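Local coordinates for B-cell differentiation antigen CD72 (Mus musculus, PDB 5B1R), which acts as a B-cell co-receptor that recognises the Sm/RNP self-antigen and dampens B-cell receptor signalling, here represented by its extracellular C-type lectin-like domain, at residues Cys16-His21 with Ser111-Glu116. The protein carries 2 engineered substitutions. Numbering follows the deposited sequence.
Sequences CFYISH and SICESE. Engineered in segment 111-116: Ser111 (natural residue Cys).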
loop_
_atom_site.group_PDB
_atom_site.type_symbol
_atom_site.label_atom_id
_atom_site.label_comp_id
_atom_site.label_asym_id
_atom_site.label_seq_id
_atom_site.Cartn_x
_atom_site.Cartn_y
_atom_site.Cartn_z
ATOM N N CYS A 16 0.190 9.335 -6.258
ATOM C CA CYS A 16 0.938 9.804 -5.105
ATOM C C CYS A 16 0.682 8.833 -3.960
ATOM O O CYS A 16 -0.471 8.490 -3.697
ATOM C CB CYS A 16 0.446 11.179 -4.674
ATOM S SG CYS A 16 0.476 12.441 -5.964
ATOM N N PHE A 17 1.744 8.441 -3.258
ATOM C CA PHE A 17 1.612 7.560 -2.100
ATOM C C PHE A 17 1.815 8.332 -0.806
ATOM O O PHE A 17 2.642 9.245 -0.726
ATOM C CB PHE A 17 2.632 6.436 -2.156
ATOM C CG PHE A 17 2.498 5.578 -3.366
ATOM C CD1 PHE A 17 1.466 4.656 -3.476
ATOM C CD2 PHE A 17 3.402 5.694 -4.403
ATOM C CE1 PHE A 17 1.346 3.879 -4.611
ATOM C CE2 PHE A 17 3.287 4.912 -5.525
ATOM C CZ PHE A 17 2.259 3.999 -5.635
ATOM N N TYR A 18 1.077 7.912 0.214
ATOM C CA TYR A 18 1.213 8.451 1.550
ATOM C C TYR A 18 1.428 7.283 2.509
ATOM O O TYR A 18 0.575 6.378 2.594
ATOM C CB TYR A 18 -0.038 9.246 1.952
ATOM C CG TYR A 18 0.016 9.693 3.384
ATOM C CD1 TYR A 18 0.801 10.775 3.754
ATOM C CD2 TYR A 18 -0.693 9.018 4.380
ATOM C CE1 TYR A 18 0.866 11.171 5.077
ATOM C CE2 TYR A 18 -0.629 9.419 5.687
ATOM C CZ TYR A 18 0.153 10.492 6.031
ATOM O OH TYR A 18 0.217 10.901 7.329
ATOM N N ILE A 19 2.561 7.292 3.206
ATOM C CA ILE A 19 2.799 6.277 4.229
ATOM C C ILE A 19 2.212 6.759 5.552
ATOM O O ILE A 19 2.607 7.794 6.067
ATOM C CB ILE A 19 4.307 5.996 4.415
ATOM C CG1 ILE A 19 4.962 5.545 3.098
ATOM C CG2 ILE A 19 4.506 4.971 5.542
ATOM C CD1 ILE A 19 6.485 5.611 3.146
ATOM N N SER A 20 1.262 6.009 6.092
ATOM C CA SER A 20 0.743 6.301 7.421
ATOM C C SER A 20 1.390 5.365 8.432
ATOM O O SER A 20 1.181 4.154 8.392
ATOM C CB SER A 20 -0.772 6.153 7.473
ATOM O OG SER A 20 -1.238 6.556 8.752
ATOM N N HIS A 21 2.189 5.929 9.330
ATOM C CA HIS A 21 2.905 5.119 10.311
ATOM C C HIS A 21 1.995 4.646 11.452
ATOM O O HIS A 21 2.360 3.753 12.214
ATOM C CB HIS A 21 4.094 5.891 10.883
ATOM C CG HIS A 21 5.064 6.337 9.841
ATOM N ND1 HIS A 21 5.875 5.459 9.152
ATOM C CD2 HIS A 21 5.343 7.568 9.353
ATOM C CE1 HIS A 21 6.618 6.132 8.292
ATOM N NE2 HIS A 21 6.311 7.412 8.392
ATOM N N SER A 111 0.182 1.653 7.208
ATOM C CA SER A 111 -0.482 1.418 5.933
ATOM C C SER A 111 0.049 2.383 4.884
ATOM O O SER A 111 0.780 3.336 5.209
ATOM C CB SER A 111 -1.996 1.592 6.102
ATOM O OG SER A 111 -2.323 2.899 6.556
ATOM N N ILE A 112 -0.326 2.137 3.632
ATOM C CA ILE A 112 0.059 3.031 2.543
ATOM C C ILE A 112 -1.208 3.392 1.794
ATOM O O ILE A 112 -1.964 2.496 1.389
ATOM C CB ILE A 112 1.059 2.378 1.572
ATOM C CG1 ILE A 112 2.244 1.780 2.346
ATOM C CG2 ILE A 112 1.509 3.393 0.520
ATOM C CD1 ILE A 112 3.104 0.825 1.550
ATOM N N CYS A 113 -1.470 4.689 1.652
ATOM C CA CYS A 113 -2.574 5.181 0.840
ATOM C C CYS A 113 -2.048 5.674 -0.502
ATOM O O CYS A 113 -0.864 5.999 -0.640
ATOM C CB CYS A 113 -3.276 6.349 1.529
ATOM S SG CYS A 113 -3.873 6.084 3.210
ATOM N N GLU A 114 -2.944 5.771 -1.476
ATOM C CA GLU A 114 -2.590 6.429 -2.721
ATOM C C GLU A 114 -3.730 7.310 -3.194
ATOM O O GLU A 114 -4.914 7.005 -2.987
ATOM C CB GLU A 114 -2.186 5.444 -3.807
ATOM C CG GLU A 114 -3.280 4.693 -4.476
ATOM C CD GLU A 114 -2.743 3.927 -5.675
ATOM O OE1 GLU A 114 -2.143 2.889 -5.467
ATOM O OE2 GLU A 114 -2.891 4.359 -6.840
ATOM N N SER A 115 -3.348 8.401 -3.834
ATOM C CA SER A 115 -4.290 9.282 -4.493
ATOM C C SER A 115 -3.810 9.493 -5.917
ATOM O O SER A 115 -2.703 9.078 -6.295
ATOM C CB SER A 115 -4.350 10.632 -3.766
ATOM O OG SER A 115 -3.192 11.412 -4.058
ATOM N N GLU A 116 -4.613 10.158 -6.726
ATOM C CA GLU A 116 -4.104 10.594 -8.008
ATOM C C GLU A 116 -3.110 11.753 -7.809
ATOM O O GLU A 116 -3.146 12.454 -6.798
ATOM C CB GLU A 116 -5.246 10.960 -8.966
ATOM C CG GLU A 116 -5.898 12.320 -8.769
ATOM C CD GLU A 116 -6.932 12.395 -7.648
ATOM O OE1 GLU A 116 -7.790 13.298 -7.704
ATOM O OE2 GLU A 116 -6.897 11.579 -6.705
#
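Phe17 and Glu114 face each other as a non-hydrogen-bonded antiparallel pair, and their side chains run side by side in the same direction. Phe17 CD1 lies 3.8 Å from Glu114 CB, while CE1 comes within 3.7 Å of Glu114 OE1, the ring and carboxylate planes standing 80° apart. With CG set between its backbone N and carbonyl carbon (chi1 76°) and an extended chain beyond, Glu114 carries its carboxylate along the ring. The same face continues with Ile112, whose CG2 touches Phe17 CD1 at 4.2 Å.

On the opposite face lie Cys16, Tyr18 and Ser20 with Ser115, Cys113 and Ser111, the last an engineered replacement of cysteine. Tyr18 CB packs on Cys113 CB at 4.4 Å, and the Cys113 sulfur sits at the edge of the tyrosine ring. Ser20 CB rests 3.7 Å from Ser111 OG, a contact mirrored at the far end by Cys16 CB and Ser115 OG.

Three hydrogen-bonded pairs, Cys16-Ser115, Tyr18-Cys113 and Ser20-Ser111, each exchange two backbone bonds; that from Cys113 N to Tyr18 O measures 2.8 Å. Between them, CA-H...O contacts supplement the ladder, such as Glu114 CA to Cys16 O at 3.1 Å.

Farther out, disulfides fasten the N-terminal segment to strand 15-21 (Cys5-Cys16) and helix 26-35 to strand 109-119 (Cys33-Cys113), the latter a hallmark of the C-type lectin fold. The buried Glu114 carboxylate accepts a hydrogen bond from Ala42 N at OE1 and forms a salt bridge with Arg15 through OE2. The arginine and the amide N-H would probably favour the ionised carboxylate beside the apolar ring, while the backbone ladder joins the N- and C-terminal strands of the domain.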